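Local coordinates for uncharacterized esterase YxiM (Bacillus subtilis, PDB 2O14), which probably acts as an esterase of the GDSL lipolytic family, with a galactose-binding-like domain beside its hydrolase domain, although its substrate is unknown, at residues 111-121 / 174-182. Numbering follows the deposited sequence.
Sequences VINMTGDGAED and CNYYPLNSS
Tyr177 reaches from its loop to the 111-121 segment and ends on the carboxylate of Asp121. Its OH donates a very short hydrogen bond of 2.5 Å to Asp121 OD2. The carboxylate and ring planes stand 66° apart. The ring is sandwiched. On one face Met114 CA makes a CH-pi contact, 3.7 Å from the ring centroid. On the opposite face lies Leu179 CD2, from the same loop. Glu120 O sits at the ring edge, 3.6 Å from Tyr177 CE2. Selenomethionine Met114 lays its CG against the phenol end, 3.5 Å from Tyr177 CZ. At chi1 -154° the Asp121 carboxylate swings away from its own backbone N and toward the loop; there OD1 also meets Leu179 CD1 at 3.5 Å.

Waters bridge the two segments beside the ring. One joins Tyr177 OH, Ile112 O and Asn175 ND2, while Asn175 OD1 is held by Asn204. Two more bind Thr115 OG1, one reaching Tyr177 N, the other Tyr177 O. With an alanine at Tyr177, Asp121 OD2 and the phenol-bound water would probably lose a partner, and a gap would open between Met114 and Leu179.

This is the seam between the galactose-binding-like and GDSL hydrolase domains. The loop closely follows Ser171, the probable nucleophile, whose O accepts from Tyr176 OH. A type II turn, Gly116 to Ala119, links two sheets: strand 108-115 pairs with 100-105, and strand 120-127, carrying Asp121, with 87-95. The facing loop runs from strand 164-169 to helix 187-190.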
loop_
_atom_site.group_PDB
_atom_site.type_symbol
_atom_site.label_atom_id
_atom_site.label_comp_id
_atom_site.label_asym_id
_atom_site.label_seq_id
_atom_site.Cartn_x
_atom_site.Cartn_y
_atom_site.Cartn_z
ATOM N N VAL A 111 4.226 -1.221 -4.563
ATOM C CA VAL A 111 4.404 -0.837 -3.159
ATOM C C VAL A 111 4.241 0.680 -3.069
ATOM O O VAL A 111 4.839 1.414 -3.853
ATOM C CB VAL A 111 5.810 -1.223 -2.612
ATOM C CG1 VAL A 111 5.869 -0.959 -1.109
ATOM C CG2 VAL A 111 6.108 -2.694 -2.893
ATOM N N ILE A 112 3.446 1.150 -2.111
ATOM C CA ILE A 112 3.202 2.581 -1.989
ATOM C C ILE A 112 3.931 3.319 -0.870
ATOM O O ILE A 112 3.870 2.933 0.298
ATOM C CB ILE A 112 1.682 2.880 -1.830
ATOM C CG1 ILE A 112 0.899 2.346 -3.035
ATOM C CG2 ILE A 112 1.465 4.381 -1.675
ATOM C CD1 ILE A 112 1.292 2.973 -4.377
ATOM N N ASN A 113 4.611 4.396 -1.251
ATOM C CA ASN A 113 5.319 5.271 -0.323
ATOM C C ASN A 113 6.195 4.666 0.768
ATOM O O ASN A 113 5.940 4.871 1.957
ATOM C CB ASN A 113 4.318 6.234 0.335
ATOM C CG ASN A 113 3.711 7.215 -0.655
ATOM O OD1 ASN A 113 2.595 7.690 -0.460
ATOM N ND2 ASN A 113 4.452 7.536 -1.715
HETATM N N MSE A 114 7.230 3.934 0.372
HETATM C CA MSE A 114 8.170 3.382 1.337
HETATM C C MSE A 114 9.015 4.601 1.734
HETATM O O MSE A 114 9.215 5.503 0.918
HETATM C CB MSE A 114 9.056 2.321 0.673
HETATM C CG MSE A 114 8.321 1.076 0.195
HETATM SE SE MSE A 114 9.456 -0.006 -0.973
HETATM C CE MSE A 114 9.662 1.319 -2.367
ATOM N N THR A 115 9.502 4.648 2.970
ATOM C CA THR A 115 10.309 5.794 3.397
ATOM C C THR A 115 11.576 5.380 4.133
ATOM O O THR A 115 11.678 4.257 4.631
ATOM C CB THR A 115 9.502 6.748 4.320
ATOM O OG1 THR A 115 9.237 6.100 5.570
ATOM C CG2 THR A 115 8.175 7.146 3.668
ATOM N N GLY A 116 12.545 6.291 4.192
ATOM C CA GLY A 116 13.788 6.001 4.882
ATOM C C GLY A 116 14.820 5.269 4.043
ATOM O O GLY A 116 14.473 4.404 3.228
ATOM N N ASP A 117 16.089 5.623 4.239
ATOM C CA ASP A 117 17.189 4.993 3.517
ATOM C C ASP A 117 17.158 3.488 3.758
ATOM O O ASP A 117 16.951 3.043 4.886
ATOM C CB ASP A 117 18.540 5.522 4.011
ATOM C CG ASP A 117 18.701 7.011 3.816
ATOM O OD1 ASP A 117 17.858 7.622 3.126
ATOM O OD2 ASP A 117 19.686 7.567 4.351
ATOM N N GLY A 118 17.367 2.707 2.704
ATOM C CA GLY A 118 17.377 1.265 2.856
ATOM C C GLY A 118 16.035 0.652 3.193
ATOM O O GLY A 118 15.967 -0.497 3.632
ATOM N N ALA A 119 14.964 1.411 2.985
ATOM C CA ALA A 119 13.616 0.924 3.260
ATOM C C ALA A 119 13.403 -0.398 2.541
ATOM O O ALA A 119 13.849 -0.573 1.409
ATOM C CB ALA A 119 12.592 1.936 2.793
ATOM N N GLU A 120 12.715 -1.326 3.195
ATOM C CA GLU A 120 12.469 -2.628 2.595
ATOM C C GLU A 120 11.015 -3.042 2.700
ATOM O O GLU A 120 10.289 -2.598 3.588
ATOM C CB GLU A 120 13.323 -3.694 3.279
ATOM C CG GLU A 120 14.784 -3.333 3.431
ATOM C CD GLU A 120 15.588 -4.471 4.033
ATOM O OE1 GLU A 120 15.836 -5.470 3.321
ATOM O OE2 GLU A 120 15.962 -4.368 5.221
ATOM N N ASP A 121 10.591 -3.890 1.772
ATOM C CA ASP A 121 9.237 -4.416 1.770
ATOM C C ASP A 121 9.243 -5.572 0.795
ATOM O O ASP A 121 10.189 -5.727 0.017
ATOM C CB ASP A 121 8.214 -3.377 1.313
ATOM C CG ASP A 121 6.826 -3.655 1.870
ATOM O OD1 ASP A 121 6.537 -4.824 2.219
ATOM O OD2 ASP A 121 6.025 -2.705 1.960
ATOM N N CYS A 174 -2.823 3.830 5.472
ATOM C CA CYS A 174 -1.564 3.478 4.811
ATOM C C CYS A 174 -0.439 2.918 5.669
ATOM O O CYS A 174 -0.519 2.879 6.900
ATOM C CB CYS A 174 -1.027 4.689 4.042
ATOM S SG CYS A 174 -0.380 6.000 5.097
ATOM N N ASN A 175 0.616 2.479 4.986
ATOM C CA ASN A 175 1.791 1.925 5.639
ATOM C C ASN A 175 2.811 3.008 5.968
ATOM O O ASN A 175 3.007 3.950 5.199
ATOM C CB ASN A 175 2.488 0.901 4.738
ATOM C CG ASN A 175 1.700 -0.375 4.572
ATOM O OD1 ASN A 175 1.022 -0.823 5.496
ATOM N ND2 ASN A 175 1.808 -0.992 3.393
ATOM N N TYR A 176 3.452 2.866 7.120
ATOM C CA TYR A 176 4.507 3.780 7.533
ATOM C C TYR A 176 5.737 2.888 7.722
ATOM O O TYR A 176 5.603 1.713 8.071
ATOM C CB TYR A 176 4.140 4.500 8.833
ATOM C CG TYR A 176 3.034 5.513 8.655
ATOM C CD1 TYR A 176 1.697 5.116 8.586
ATOM C CD2 TYR A 176 3.328 6.864 8.501
ATOM C CE1 TYR A 176 0.674 6.045 8.361
ATOM C CE2 TYR A 176 2.316 7.802 8.274
ATOM C CZ TYR A 176 0.994 7.387 8.204
ATOM O OH TYR A 176 -0.004 8.307 7.964
ATOM N N TYR A 177 6.926 3.420 7.474
ATOM C CA TYR A 177 8.134 2.613 7.610
ATOM C C TYR A 177 9.074 3.079 8.717
ATOM O O TYR A 177 9.130 4.265 9.041
ATOM C CB TYR A 177 8.878 2.571 6.270
ATOM C CG TYR A 177 8.102 1.855 5.184
ATOM C CD1 TYR A 177 6.958 2.425 4.618
ATOM C CD2 TYR A 177 8.484 0.589 4.755
ATOM C CE1 TYR A 177 6.217 1.741 3.648
ATOM C CE2 TYR A 177 7.751 -0.104 3.795
ATOM C CZ TYR A 177 6.624 0.471 3.246
ATOM O OH TYR A 177 5.909 -0.234 2.309
ATOM N N PRO A 178 9.822 2.139 9.323
ATOM C CA PRO A 178 9.829 0.698 9.030
ATOM C C PRO A 178 8.492 0.042 9.376
ATOM O O PRO A 178 7.869 0.393 10.374
ATOM C CB PRO A 178 10.963 0.171 9.908
ATOM C CG PRO A 178 11.893 1.341 9.996
ATOM C CD PRO A 178 10.933 2.485 10.226
ATOM N N LEU A 179 8.062 -0.913 8.559
ATOM C CA LEU A 179 6.792 -1.610 8.765
ATOM C C LEU A 179 6.525 -2.159 10.164
ATOM O O LEU A 179 5.386 -2.143 10.634
ATOM C CB LEU A 179 6.657 -2.763 7.772
ATOM C CG LEU A 179 6.429 -2.394 6.308
ATOM C CD1 LEU A 179 6.394 -3.668 5.472
ATOM C CD2 LEU A 179 5.125 -1.617 6.168
ATOM N N ASN A 180 7.564 -2.654 10.828
ATOM C CA ASN A 180 7.386 -3.229 12.159
ATOM C C ASN A 180 8.011 -2.405 13.273
ATOM O O ASN A 180 8.218 -2.904 14.376
ATOM C CB ASN A 180 7.966 -4.645 12.184
ATOM C CG ASN A 180 7.221 -5.595 11.261
ATOM O OD1 ASN A 180 7.758 -6.625 10.846
ATOM N ND2 ASN A 180 5.973 -5.258 10.943
ATOM N N SER A 181 8.289 -1.138 12.998
ATOM C CA SER A 181 8.912 -0.288 13.999
ATOM C C SER A 181 8.382 1.140 14.005
ATOM O O SER A 181 8.649 1.897 14.936
ATOM C CB SER A 181 10.423 -0.271 13.763
ATOM O OG SER A 181 11.067 0.626 14.643
ATOM N N SER A 182 7.630 1.508 12.974
ATOM C CA SER A 182 7.102 2.864 12.867
ATOM C C SER A 182 6.243 3.308 14.046
ATOM O O SER A 182 5.364 2.580 14.513
ATOM C CB SER A 182 6.310 3.031 11.561
ATOM O OG SER A 182 5.236 2.112 11.465
HETATM O O HOH W 1 3.641 0.685 1.398
HETATM O O HOH W 2 1.958 4.515 2.521
HETATM O O HOH W 3 4.912 5.685 4.469
HETATM O O HOH W 4 6.632 5.908 6.454
HETATM O O HOH W 5 10.874 6.467 7.694
HETATM O O HOH W 6 9.981 -1.949 6.394
#